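Side-chain contacts in putative hyaluronoglucosaminidase (Clostridium perfringens, PDB 6PWI), which probably hydrolyses glycosidic bonds of N-acetylhexosamines as a secreted, cell-wall-anchored family 84 glycoside hydrolase, of which this chain is the N-terminal and catalytic part: residues Leu73-Ile78 / Ala156-Leu161; Asn124-Val129 / Ala147-Thr152; Gln284-Gly289 / Leu319-Val324; Asp457-Ile462 / Glu469-Ala474. All blocks are in the same frame, centred on the assembly; numbering follows the deposited sequence.

Interaction 1 (Leu73-Ile78 / Ala156-Leu161)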
loop_
_atom_site.group_PDB
_atom_site.type_symbol
_atom_site.label_atom_id
_atom_site.label_comp_id
_atom_site.label_asym_id
_atom_site.label_seq_id
_atom_site.Cartn_x
_atom_site.Cartn_y
_atom_site.Cartn_z
ATOM N N LEU A 73 24.244 -0.401 4.839
ATOM C CA LEU A 73 24.792 -1.039 6.024
ATOM C C LEU A 73 23.806 -2.058 6.600
ATOM O O LEU A 73 24.235 -3.093 7.107
ATOM C CB LEU A 73 25.230 0.021 7.042
ATOM C CG LEU A 73 26.323 0.975 6.546
ATOM C CD1 LEU A 73 26.805 1.906 7.650
ATOM C CD2 LEU A 73 27.493 0.220 5.938
ATOM N N GLU A 74 22.499 -1.767 6.498
ATOM C CA GLU A 74 21.430 -2.719 6.769
ATOM C C GLU A 74 21.619 -3.959 5.899
ATOM O O GLU A 74 21.526 -5.090 6.374
ATOM C CB GLU A 74 20.080 -2.139 6.350
ATOM C CG GLU A 74 19.149 -1.767 7.491
ATOM C CD GLU A 74 17.718 -1.524 7.025
ATOM O OE1 GLU A 74 16.995 -2.519 6.799
ATOM O OE2 GLU A 74 17.335 -0.342 6.860
ATOM N N VAL A 75 21.872 -3.730 4.609
ATOM C CA VAL A 75 21.986 -4.817 3.653
ATOM C C VAL A 75 23.196 -5.685 3.992
ATOM O O VAL A 75 23.117 -6.906 3.894
ATOM C CB VAL A 75 22.008 -4.291 2.204
ATOM C CG1 VAL A 75 22.545 -5.318 1.220
ATOM C CG2 VAL A 75 20.630 -3.811 1.777
ATOM N N LEU A 76 24.301 -5.057 4.414
ATOM C CA LEU A 76 25.514 -5.803 4.726
ATOM C C LEU A 76 25.301 -6.707 5.942
ATOM O O LEU A 76 25.775 -7.846 5.957
ATOM C CB LEU A 76 26.691 -4.850 4.955
ATOM C CG LEU A 76 27.206 -4.105 3.725
ATOM C CD1 LEU A 76 28.552 -3.463 4.015
ATOM C CD2 LEU A 76 27.312 -5.031 2.528
ATOM N N SER A 77 24.583 -6.197 6.953
ATOM C CA SER A 77 24.426 -6.917 8.209
ATOM C C SER A 77 23.445 -8.090 8.092
ATOM O O SER A 77 23.421 -8.955 8.963
ATOM C CB SER A 77 24.074 -5.990 9.343
ATOM O OG SER A 77 22.748 -5.519 9.199
ATOM N N ILE A 78 22.661 -8.139 7.006
ATOM C CA ILE A 78 21.792 -9.277 6.740
ATOM C C ILE A 78 22.643 -10.536 6.581
ATOM O O ILE A 78 22.214 -11.613 6.985
ATOM C CB ILE A 78 20.846 -9.017 5.544
ATOM C CG1 ILE A 78 19.628 -8.191 5.978
ATOM C CG2 ILE A 78 20.424 -10.315 4.868
ATOM C CD1 ILE A 78 18.893 -7.513 4.841
ATOM N N ALA A 156 16.247 -7.058 -0.944
ATOM C CA ALA A 156 15.355 -8.135 -1.327
ATOM C C ALA A 156 16.177 -9.355 -1.748
ATOM O O ALA A 156 15.833 -10.483 -1.395
ATOM C CB ALA A 156 14.411 -7.668 -2.410
ATOM N N ILE A 157 17.281 -9.122 -2.472
ATOM C CA ILE A 157 18.089 -10.225 -2.970
ATOM C C ILE A 157 18.752 -10.939 -1.794
ATOM O O ILE A 157 18.713 -12.167 -1.703
ATOM C CB ILE A 157 19.100 -9.759 -4.041
ATOM C CG1 ILE A 157 18.387 -9.287 -5.314
ATOM C CG2 ILE A 157 20.093 -10.872 -4.343
ATOM C CD1 ILE A 157 19.305 -8.826 -6.427
ATOM N N PHE A 158 19.322 -10.149 -0.874
ATOM C CA PHE A 158 20.137 -10.685 0.205
ATOM C C PHE A 158 19.278 -11.487 1.185
ATOM O O PHE A 158 19.764 -12.440 1.792
ATOM C CB PHE A 158 20.973 -9.583 0.865
ATOM C CG PHE A 158 22.299 -9.269 0.205
ATOM C CD1 PHE A 158 22.463 -9.355 -1.172
ATOM C CD2 PHE A 158 23.387 -8.858 0.963
ATOM C CE1 PHE A 158 23.680 -9.056 -1.769
ATOM C CE2 PHE A 158 24.602 -8.557 0.363
ATOM C CZ PHE A 158 24.748 -8.658 -1.002
ATOM N N ASN A 159 17.997 -11.119 1.307
ATOM C CA ASN A 159 17.091 -11.766 2.245
ATOM C C ASN A 159 16.726 -13.180 1.788
ATOM O O ASN A 159 16.142 -13.941 2.557
ATOM C CB ASN A 159 15.831 -10.934 2.504
ATOM C CG ASN A 159 15.986 -9.960 3.650
ATOM O OD1 ASN A 159 16.632 -10.267 4.648
ATOM N ND2 ASN A 159 15.396 -8.783 3.519
ATOM N N GLN A 160 17.066 -13.536 0.542
ATOM C CA GLN A 160 16.670 -14.833 0.015
ATOM C C GLN A 160 17.893 -15.656 -0.396
ATOM O O GLN A 160 17.747 -16.717 -0.993
ATOM C CB GLN A 160 15.626 -14.677 -1.095
ATOM C CG GLN A 160 16.176 -14.052 -2.367
ATOM C CD GLN A 160 15.119 -13.752 -3.401
ATOM O OE1 GLN A 160 14.714 -14.615 -4.176
ATOM N NE2 GLN A 160 14.698 -12.497 -3.455
ATOM N N LEU A 161 19.098 -15.184 -0.054
ATOM C CA LEU A 161 20.317 -15.911 -0.382
ATOM C C LEU A 161 20.505 -17.081 0.583
ATOM O O LEU A 161 20.549 -16.889 1.797
ATOM C CB LEU A 161 21.516 -14.959 -0.330
ATOM C CG LEU A 161 21.719 -14.077 -1.561
ATOM C CD1 LEU A 161 23.018 -13.291 -1.456
ATOM C CD2 LEU A 161 21.697 -14.903 -2.839
#

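Interaction 2 (Asn124-Val129 / Ala147-Thr152). With EDO (1,2-ethanediol), chain I.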
loop_
_atom_site.group_PDB
_atom_site.type_symbol
_atom_site.label_atom_id
_atom_site.label_comp_id
_atom_site.label_asym_id
_atom_site.label_seq_id
_atom_site.Cartn_x
_atom_site.Cartn_y
_atom_site.Cartn_z
ATOM N N ASN A 124 14.004 8.353 -17.061
ATOM C CA ASN A 124 12.838 7.758 -16.422
ATOM C C ASN A 124 12.778 8.100 -14.932
ATOM O O ASN A 124 13.793 8.460 -14.332
ATOM C CB ASN A 124 12.823 6.239 -16.594
ATOM C CG ASN A 124 12.601 5.823 -18.030
ATOM O OD1 ASN A 124 11.978 6.551 -18.794
ATOM N ND2 ASN A 124 13.109 4.660 -18.402
ATOM N N HIS A 125 11.580 7.959 -14.342
ATOM C CA HIS A 125 11.375 8.201 -12.923
ATOM C C HIS A 125 12.163 7.194 -12.088
ATOM O O HIS A 125 12.113 5.990 -12.350
ATOM C CB HIS A 125 9.889 8.125 -12.542
ATOM C CG HIS A 125 8.989 9.057 -13.279
ATOM N ND1 HIS A 125 9.161 10.429 -13.256
ATOM C CD2 HIS A 125 7.888 8.821 -14.028
ATOM C CE1 HIS A 125 8.216 10.998 -13.980
ATOM N NE2 HIS A 125 7.426 10.032 -14.468
ATOM N N ASP A 126 12.883 7.711 -11.081
ATOM C CA ASP A 126 13.545 6.915 -10.055
ATOM C C ASP A 126 14.529 5.920 -10.681
ATOM O O ASP A 126 14.829 4.880 -10.090
ATOM C CB ASP A 126 12.519 6.254 -9.123
ATOM C CG ASP A 126 11.661 7.246 -8.346
ATOM O OD1 ASP A 126 12.218 8.260 -7.874
ATOM O OD2 ASP A 126 10.440 6.997 -8.207
ATOM N N ALA A 127 15.044 6.261 -11.871
ATOM C CA ALA A 127 15.841 5.337 -12.663
ATOM C C ALA A 127 17.137 4.986 -11.937
ATOM O O ALA A 127 17.793 5.859 -11.366
ATOM C CB ALA A 127 16.114 5.926 -14.026
ATOM N N HIS A 128 17.500 3.700 -11.975
ATOM C CA HIS A 128 18.747 3.255 -11.384
ATOM C C HIS A 128 19.152 1.910 -11.977
ATOM O O HIS A 128 18.347 1.237 -12.613
ATOM C CB HIS A 128 18.626 3.181 -9.855
ATOM C CG HIS A 128 17.662 2.141 -9.387
ATOM N ND1 HIS A 128 16.301 2.370 -9.320
ATOM C CD2 HIS A 128 17.850 0.862 -8.988
ATOM C CE1 HIS A 128 15.696 1.284 -8.886
ATOM N NE2 HIS A 128 16.623 0.342 -8.672
ATOM N N VAL A 129 20.408 1.526 -11.722
ATOM C CA VAL A 129 21.009 0.309 -12.236
ATOM C C VAL A 129 21.670 -0.421 -11.074
ATOM O O VAL A 129 22.330 0.204 -10.248
ATOM C CB VAL A 129 22.044 0.654 -13.324
ATOM C CG1 VAL A 129 22.928 -0.533 -13.674
ATOM C CG2 VAL A 129 21.387 1.234 -14.569
ATOM N N ALA A 147 19.339 5.707 -5.883
ATOM C CA ALA A 147 20.373 4.800 -5.414
ATOM C C ALA A 147 19.808 3.953 -4.278
ATOM O O ALA A 147 20.024 2.745 -4.239
ATOM C CB ALA A 147 21.620 5.552 -5.001
ATOM N N PHE A 148 19.064 4.612 -3.381
ATOM C CA PHE A 148 18.367 3.976 -2.276
ATOM C C PHE A 148 17.475 2.833 -2.773
ATOM O O PHE A 148 17.569 1.720 -2.257
ATOM C CB PHE A 148 17.570 5.024 -1.498
ATOM C CG PHE A 148 16.944 4.547 -0.215
ATOM C CD1 PHE A 148 17.545 4.809 1.008
ATOM C CD2 PHE A 148 15.736 3.871 -0.224
ATOM C CE1 PHE A 148 16.957 4.389 2.193
ATOM C CE2 PHE A 148 15.153 3.445 0.959
ATOM C CZ PHE A 148 15.760 3.708 2.168
ATOM N N TYR A 149 16.623 3.100 -3.774
ATOM C CA TYR A 149 15.791 2.054 -4.361
ATOM C C TYR A 149 16.645 0.883 -4.857
ATOM O O TYR A 149 16.286 -0.277 -4.633
ATOM C CB TYR A 149 14.874 2.596 -5.463
ATOM C CG TYR A 149 14.050 3.790 -5.053
ATOM C CD1 TYR A 149 13.468 3.859 -3.794
ATOM C CD2 TYR A 149 13.861 4.859 -5.918
ATOM C CE1 TYR A 149 12.732 4.962 -3.398
ATOM C CE2 TYR A 149 13.118 5.967 -5.536
ATOM C CZ TYR A 149 12.552 6.018 -4.272
ATOM O OH TYR A 149 11.821 7.106 -3.884
ATOM N N GLY A 150 17.772 1.194 -5.520
ATOM C CA GLY A 150 18.709 0.175 -5.963
ATOM C C GLY A 150 19.148 -0.728 -4.813
ATOM O O GLY A 150 19.137 -1.955 -4.931
ATOM N N ILE A 151 19.500 -0.102 -3.686
ATOM C CA ILE A 151 19.997 -0.821 -2.525
ATOM C C ILE A 151 18.873 -1.649 -1.898
ATOM O O ILE A 151 19.136 -2.709 -1.329
ATOM C CB ILE A 151 20.652 0.152 -1.523
ATOM C CG1 ILE A 151 21.826 0.905 -2.157
ATOM C CG2 ILE A 151 21.072 -0.575 -0.256
ATOM C CD1 ILE A 151 22.304 2.086 -1.347
ATOM N N THR A 152 17.628 -1.166 -2.016
ATOM C CA THR A 152 16.464 -1.894 -1.533
ATOM C C THR A 152 16.292 -3.175 -2.346
ATOM O O THR A 152 15.947 -4.217 -1.791
ATOM C CB THR A 152 15.191 -1.028 -1.513
ATOM O OG1 THR A 152 15.382 0.081 -0.632
ATOM C CG2 THR A 152 13.957 -1.790 -1.075
HETATM C C1 EDO I . 11.566 12.720 -11.607
HETATM O O1 EDO I . 12.026 12.238 -12.853
HETATM C C2 EDO I . 11.898 11.760 -10.535
HETATM O O2 EDO I . 12.934 10.882 -10.933
HETATM O O HOH W 1 11.064 8.762 -5.705
#

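Interaction 3 (Gln284-Gly289 / Leu319-Val324)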
loop_
_atom_site.group_PDB
_atom_site.type_symbol
_atom_site.label_atom_id
_atom_site.label_comp_id
_atom_site.label_asym_id
_atom_site.label_seq_id
_atom_site.Cartn_x
_atom_site.Cartn_y
_atom_site.Cartn_z
ATOM N N GLN A 284 7.063 25.497 10.656
ATOM C CA GLN A 284 7.103 24.666 11.852
ATOM C C GLN A 284 7.313 23.202 11.461
ATOM O O GLN A 284 8.165 22.527 12.038
ATOM C CB GLN A 284 5.867 24.863 12.736
ATOM C CG GLN A 284 6.001 24.204 14.107
ATOM C CD GLN A 284 4.715 24.023 14.883
ATOM O OE1 GLN A 284 3.619 23.945 14.329
ATOM N NE2 GLN A 284 4.843 23.927 16.195
ATOM N N LEU A 285 6.548 22.722 10.470
ATOM C CA LEU A 285 6.712 21.352 10.007
ATOM C C LEU A 285 8.077 21.198 9.343
ATOM O O LEU A 285 8.733 20.179 9.548
ATOM C CB LEU A 285 5.578 20.962 9.051
ATOM C CG LEU A 285 4.277 20.453 9.681
ATOM C CD1 LEU A 285 4.526 19.390 10.737
ATOM C CD2 LEU A 285 3.447 21.587 10.248
ATOM N N TYR A 286 8.501 22.219 8.574
ATOM C CA TYR A 286 9.779 22.207 7.870
ATOM C C TYR A 286 10.924 22.015 8.862
ATOM O O TYR A 286 11.918 21.356 8.547
ATOM C CB TYR A 286 10.009 23.505 7.086
ATOM C CG TYR A 286 11.241 23.493 6.210
ATOM C CD1 TYR A 286 11.172 23.093 4.884
ATOM C CD2 TYR A 286 12.485 23.877 6.699
ATOM C CE1 TYR A 286 12.302 23.067 4.079
ATOM C CE2 TYR A 286 13.626 23.849 5.912
ATOM C CZ TYR A 286 13.532 23.448 4.592
ATOM O OH TYR A 286 14.640 23.409 3.797
ATOM N N SER A 287 10.752 22.592 10.062
ATOM C CA SER A 287 11.774 22.620 11.096
ATOM C C SER A 287 11.965 21.240 11.723
ATOM O O SER A 287 12.979 20.996 12.370
ATOM C CB SER A 287 11.466 23.671 12.135
ATOM O OG SER A 287 10.569 23.176 13.115
ATOM N N VAL A 288 10.998 20.333 11.547
ATOM C CA VAL A 288 11.197 18.981 12.049
ATOM C C VAL A 288 11.473 18.005 10.905
ATOM O O VAL A 288 11.557 16.806 11.147
ATOM C CB VAL A 288 10.076 18.502 12.996
ATOM C CG1 VAL A 288 10.085 19.258 14.314
ATOM C CG2 VAL A 288 8.694 18.552 12.360
ATOM N N GLY A 289 11.624 18.510 9.670
ATOM C CA GLY A 289 12.169 17.704 8.583
ATOM C C GLY A 289 11.197 17.410 7.434
ATOM O O GLY A 289 11.582 16.774 6.457
ATOM N N LEU A 319 10.035 27.340 -3.729
ATOM C CA LEU A 319 11.224 27.498 -4.548
ATOM C C LEU A 319 12.332 28.202 -3.756
ATOM O O LEU A 319 13.509 27.919 -3.975
ATOM C CB LEU A 319 10.866 28.231 -5.847
ATOM C CG LEU A 319 10.031 27.433 -6.851
ATOM C CD1 LEU A 319 9.710 28.266 -8.081
ATOM C CD2 LEU A 319 10.723 26.132 -7.245
ATOM N N GLN A 320 11.951 29.090 -2.822
ATOM C CA GLN A 320 12.904 29.743 -1.934
ATOM C C GLN A 320 13.638 28.712 -1.075
ATOM O O GLN A 320 14.834 28.840 -0.830
ATOM C CB GLN A 320 12.211 30.732 -0.997
ATOM C CG GLN A 320 11.888 32.074 -1.631
ATOM C CD GLN A 320 11.019 32.928 -0.735
ATOM O OE1 GLN A 320 10.509 32.479 0.295
ATOM N NE2 GLN A 320 10.839 34.180 -1.125
ATOM N N LYS A 321 12.910 27.696 -0.610
ATOM C CA LYS A 321 13.460 26.726 0.321
ATOM C C LYS A 321 14.448 25.797 -0.382
ATOM O O LYS A 321 15.371 25.294 0.249
ATOM C CB LYS A 321 12.317 25.981 1.014
ATOM C CG LYS A 321 11.556 26.808 2.041
ATOM C CD LYS A 321 12.155 26.655 3.411
ATOM C CE LYS A 321 11.967 27.868 4.290
ATOM N NZ LYS A 321 12.552 27.620 5.628
ATOM N N GLY A 322 14.236 25.550 -1.678
ATOM C CA GLY A 322 15.208 24.840 -2.495
ATOM C C GLY A 322 15.134 23.315 -2.410
ATOM O O GLY A 322 15.477 22.636 -3.373
ATOM N N ASP A 323 14.711 22.762 -1.266
ATOM C CA ASP A 323 14.745 21.315 -1.099
ATOM C C ASP A 323 13.360 20.751 -0.762
ATOM O O ASP A 323 13.255 19.674 -0.173
ATOM C CB ASP A 323 15.827 20.897 -0.095
ATOM C CG ASP A 323 15.565 21.369 1.328
ATOM O OD1 ASP A 323 14.807 22.346 1.497
ATOM O OD2 ASP A 323 16.115 20.751 2.262
ATOM N N VAL A 324 12.298 21.470 -1.146
ATOM C CA VAL A 324 10.942 20.997 -0.908
ATOM C C VAL A 324 10.362 20.455 -2.216
ATOM O O VAL A 324 10.252 21.177 -3.204
ATOM C CB VAL A 324 10.056 22.091 -0.276
ATOM C CG1 VAL A 324 8.610 21.644 -0.104
ATOM C CG2 VAL A 324 10.617 22.553 1.055
#

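Interaction 4 (Asp457-Ile462 / Glu469-Ala474)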
loop_
_atom_site.group_PDB
_atom_site.type_symbol
_atom_site.label_atom_id
_atom_site.label_comp_id
_atom_site.label_asym_id
_atom_site.label_seq_id
_atom_site.Cartn_x
_atom_site.Cartn_y
_atom_site.Cartn_z
ATOM N N ASP A 457 2.129 -13.578 -3.551
ATOM C CA ASP A 457 3.527 -13.493 -3.165
ATOM C C ASP A 457 3.693 -12.574 -1.959
ATOM O O ASP A 457 4.661 -12.707 -1.218
ATOM C CB ASP A 457 4.429 -13.092 -4.335
ATOM C CG ASP A 457 4.557 -14.171 -5.398
ATOM O OD1 ASP A 457 4.277 -15.350 -5.080
ATOM O OD2 ASP A 457 4.919 -13.822 -6.542
ATOM N N SER A 458 2.733 -11.666 -1.763
ATOM C CA SER A 458 2.836 -10.643 -0.740
ATOM C C SER A 458 2.839 -11.241 0.667
ATOM O O SER A 458 3.536 -10.732 1.545
ATOM C CB SER A 458 1.758 -9.606 -0.902
ATOM O OG SER A 458 0.482 -10.135 -0.585
ATOM N N PHE A 459 2.081 -12.322 0.883
ATOM C CA PHE A 459 1.853 -12.793 2.242
ATOM C C PHE A 459 3.158 -13.153 2.953
ATOM O O PHE A 459 3.283 -12.920 4.153
ATOM C CB PHE A 459 0.712 -13.816 2.309
ATOM C CG PHE A 459 -0.611 -13.179 1.969
ATOM C CD1 PHE A 459 -1.328 -12.462 2.920
ATOM C CD2 PHE A 459 -1.084 -13.215 0.663
ATOM C CE1 PHE A 459 -2.506 -11.818 2.577
ATOM C CE2 PHE A 459 -2.267 -12.577 0.324
ATOM C CZ PHE A 459 -2.971 -11.879 1.281
ATOM N N LYS A 460 4.142 -13.682 2.218
ATOM C CA LYS A 460 5.390 -14.078 2.854
ATOM C C LYS A 460 6.136 -12.851 3.385
ATOM O O LYS A 460 6.856 -12.948 4.376
ATOM C CB LYS A 460 6.255 -14.951 1.937
ATOM C CG LYS A 460 6.961 -14.226 0.798
ATOM C CD LYS A 460 7.771 -15.140 -0.102
ATOM C CE LYS A 460 6.943 -15.793 -1.185
ATOM N NZ LYS A 460 6.638 -14.821 -2.258
ATOM N N TYR A 461 5.939 -11.696 2.739
ATOM C CA TYR A 461 6.578 -10.456 3.151
ATOM C C TYR A 461 5.824 -9.828 4.319
ATOM O O TYR A 461 6.438 -9.270 5.224
ATOM C CB TYR A 461 6.662 -9.483 1.977
ATOM C CG TYR A 461 7.462 -10.028 0.829
ATOM C CD1 TYR A 461 8.848 -10.050 0.878
ATOM C CD2 TYR A 461 6.832 -10.564 -0.288
ATOM C CE1 TYR A 461 9.593 -10.570 -0.168
ATOM C CE2 TYR A 461 7.565 -11.088 -1.342
ATOM C CZ TYR A 461 8.950 -11.090 -1.280
ATOM O OH TYR A 461 9.682 -11.595 -2.314
ATOM N N ILE A 462 4.492 -9.916 4.283
ATOM C CA ILE A 462 3.672 -9.283 5.298
ATOM C C ILE A 462 3.804 -10.059 6.602
ATOM O O ILE A 462 3.893 -9.457 7.668
ATOM C CB ILE A 462 2.208 -9.174 4.831
ATOM C CG1 ILE A 462 2.114 -8.354 3.542
ATOM C CG2 ILE A 462 1.319 -8.623 5.942
ATOM C CD1 ILE A 462 0.781 -8.445 2.856
ATOM N N GLU A 469 -1.443 -19.057 6.518
ATOM C CA GLU A 469 -2.610 -18.749 7.328
ATOM C C GLU A 469 -3.201 -17.390 6.944
ATOM O O GLU A 469 -4.415 -17.267 6.769
ATOM C CB GLU A 469 -2.267 -18.802 8.819
ATOM C CG GLU A 469 -2.027 -20.205 9.350
ATOM C CD GLU A 469 -0.657 -20.801 9.063
ATOM O OE1 GLU A 469 0.221 -20.063 8.549
ATOM O OE2 GLU A 469 -0.464 -22.009 9.348
ATOM N N LEU A 470 -2.349 -16.363 6.816
ATOM C CA LEU A 470 -2.863 -15.026 6.558
ATOM C C LEU A 470 -3.415 -14.945 5.138
ATOM O O LEU A 470 -4.405 -14.255 4.904
ATOM C CB LEU A 470 -1.780 -13.974 6.803
ATOM C CG LEU A 470 -2.227 -12.533 6.562
ATOM C CD1 LEU A 470 -3.347 -12.136 7.522
ATOM C CD2 LEU A 470 -1.047 -11.575 6.655
ATOM N N TYR A 471 -2.774 -15.658 4.205
ATOM C CA TYR A 471 -3.302 -15.830 2.861
ATOM C C TYR A 471 -4.683 -16.493 2.906
ATOM O O TYR A 471 -5.597 -16.045 2.220
ATOM C CB TYR A 471 -2.300 -16.588 1.985
ATOM C CG TYR A 471 -2.679 -16.727 0.530
ATOM C CD1 TYR A 471 -3.360 -15.721 -0.137
ATOM C CD2 TYR A 471 -2.324 -17.857 -0.195
ATOM C CE1 TYR A 471 -3.692 -15.834 -1.477
ATOM C CE2 TYR A 471 -2.658 -17.995 -1.534
ATOM C CZ TYR A 471 -3.342 -16.977 -2.178
ATOM O OH TYR A 471 -3.669 -17.089 -3.500
ATOM N N THR A 472 -4.836 -17.554 3.714
ATOM C CA THR A 472 -6.132 -18.188 3.922
ATOM C C THR A 472 -7.173 -17.156 4.361
ATOM O O THR A 472 -8.270 -17.127 3.801
ATOM C CB THR A 472 -6.056 -19.348 4.922
ATOM O OG1 THR A 472 -5.285 -20.405 4.352
ATOM C CG2 THR A 472 -7.418 -19.875 5.311
ATOM N N PHE A 473 -6.839 -16.304 5.345
ATOM C CA PHE A 473 -7.793 -15.293 5.787
ATOM C C PHE A 473 -8.130 -14.318 4.658
ATOM O O PHE A 473 -9.284 -13.904 4.522
ATOM C CB PHE A 473 -7.305 -14.503 7.006
ATOM C CG PHE A 473 -6.871 -15.321 8.196
ATOM C CD1 PHE A 473 -7.412 -16.575 8.443
ATOM C CD2 PHE A 473 -5.935 -14.819 9.088
ATOM C CE1 PHE A 473 -7.000 -17.321 9.537
ATOM C CE2 PHE A 473 -5.529 -15.559 10.187
ATOM C CZ PHE A 473 -6.063 -16.809 10.410
ATOM N N ALA A 474 -7.119 -13.944 3.860
ATOM C CA ALA A 474 -7.296 -12.903 2.860
ATOM C C ALA A 474 -8.210 -13.400 1.744
ATOM O O ALA A 474 -8.932 -12.609 1.137
ATOM C CB ALA A 474 -5.966 -12.429 2.330
#

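Interaction 1 (Leu73-Ile78 / Ala156-Leu161)
Phe158 and Asn159 meet Val75 and Ile78 where helix 66-78 and helix 144-158 lie side by side on the mixed beta-sheet of the N-terminal alpha/beta domain, the part related to domain 2 of family 20 hydrolases. The contact joins the C-terminal parts of the two helices. Ahead of it, Ile157 turns to the sheet and packs on Leu166 and Leu169 of strand 165-175. Phe158 then carries the apolar half. Its ring presents a face to Val75, whose CG1 stands 4.1 Å from the ring centroid and 29° off the normal, a CH-pi contact. The Val75 side chain crosses that of Phe158 at about a right angle, and CG1 is the branch placed opposite the backbone N (chi1 162°). The ring rim also reaches the helix backbone, CD2 of Phe158 lying 3.5 Å from Val75 O. Phe96 and Leu166 of the sheet touch the same aromatic side chain. One residue on, Asn159 lays its amide across the end of Ile78, with OD1 3.6 Å from Ile78 CD1; this is van der Waals contact at the solvent side of the pair. Gln160 folds back on its own chain instead. Its NE2 donates to Ala156 O at 3.1 Å in a nearly straight bond (177°), and it also reaches Glu35 O. A type I turn from Phe158 to Leu161 carries the chain away. Leu161 N makes a weak bond of 3.4 Å to Phe158 O, the same carbonyl oxygen that Ile78 CG2 approaches to 3.8 Å.

Interaction 2 (Asn124-Val129 / Ala147-Thr152)
This is a buried strand-on-helix contact, in which His128 of strand 127-133 and Asp126, at the corner where the chain turns into that strand, pack on Tyr149 and Gly150 of helix 144-158. In the mixed alpha/beta fold of the N-terminal domain, this strand pairs with 136-141 and 165-175, and the helix packs against the sheet. Gly150 is the point of close approach. The His128 imidazole lies with one face on the helix backbone, Gly150 N being 3.4 Å above the ring plane towards its rim, while CE1 of His128 reaches Tyr149 CB at 3.8 Å. Its CG sits between the backbone N and the carbonyl carbon (chi1 66°), which turns ND1 back to its own strand. There it donates to Asp126 O at 3.0 Å, in the ring plane and almost straight (176°), and this fixes the rotation of the ring. Asp126, the third residue of the type II turn from Asn124 to Ala127, brings its carboxylate to the edge of the Tyr149 ring, with OD1 in the ring plane and the two planes 76° apart. Arg180 serves both residues, by a salt bridge to Asp126 OD2 and a cation-pi contact with Tyr149. Asp126 N donates to O2 of a 1,2-ethanediol, probably from the crystallisation liquor, at 3.2 Å. A water also links the two segments, donating to Asp126 OD1 and hydrogen-bonded to Tyr149 OH at 2.6 Å.

Interaction 3 (Gln284-Gly289 / Leu319-Val324)
Tyr286 meets Asp323 through its hydroxyl, Lys321 over a ring face and Val324 at the ring edge. The hydroxyl donates to the syn lone pair of Asp323 OD1, at a modelled O to O separation of 2.5 Å. Ring and carboxylate planes stand 63° apart, with OD1 near the ring plane at the hydroxyl edge. The second oxygen, Asp323 OD2, forms a salt bridge with Arg291, which also makes a cation-pi contact with Tyr286 and bonds to its carbonyl oxygen. Over one ring face runs the Lys321 side chain. Its NZ is 4.2 Å from the Tyr286 centroid and 23° off the normal, a cation-pi contact, and its strongest polar partner is Glu283, in a salt bridge. A bend at chi2 (-91°) lays the methylene chain on the same face, so that Lys321 CD makes a CH-pi contact at 3.8 Å from the Tyr286 centroid. These residues belong to the (beta/alpha)8 barrel, where helices 268-286 and 304-321 are neighbours on the outside and both end on the side remote from the C-terminal ends of the strands, where the predicted proton donor Asp299 follows strand 293-296. Helix 268-286 closes in a Schellman motif, with Gly289 N bonded to Tyr286 O and Val290 N to Leu285 O. The apolar part lies at the ring edge, where Val324 CG2 meets Tyr286 CE1 at 3.5 Å; Val324 in turn rests on Phe293 of the barrel strand.

Interaction 4 (Asp457-Ile462 / Glu469-Ala474)
Ser458 O takes both Tyr461 N, at 2.9 Å, and Ile462 N, at 3.0 Å, within the helix that turns Phe459 and Ile462 onto Leu470, Tyr471 and Ala474. The two helices, 451-462 and 467-475, are consecutive helices joined by a short loop following the barrel strands, and the segments cross at 126° with axes 9.3 Å apart. Phe459 is the centre of the contact. Tyr471 CA lies almost exactly over the middle of its ring, 3.8 Å from the centroid, while Ser458 OG is on the opposite face. Leu470 meets the rim, its CG 3.8 Å from Phe459 CD1, and Ala474 CB closes on CZ at the far end. Tyr471, with CG opposite its backbone N (chi1 -175°), sets its own ring obliquely beside Phe459, planes 31° apart; Trp455 adds edge-to-face contacts to both rings. Leu470 CD2 extends the apolar surface to Ile462 CG2 at 3.8 Å. Charged residues of both segments pair outside the contact, Lys460 with Glu35 and Glu469 with Lys536. With no hydrogen bond between the segments, the crossing rests on the fit of a flat ring against a helix backbone and its apolar neighbours.

How the interactions relate
Interactions 1 and 2 share helix 144-158 in the N-terminal domain and touch through Val75 and Ile151, interaction 2 being nested in the chain loop that interaction 1 closes. Interaction 2 is buried yet partly polar, whereas interaction 1 is apolar inside and opens to solvent at its amide end. Interaction 3 lies on the barrel exterior, partly exposed, and depends on charges and a phenol; interaction 4, buried and apolar, is on the opposite side of the chain's centre, about 39 Å away between centres. An aromatic side chain is central each time, but only in interaction 3 does a direct hydrogen bond join the two segments.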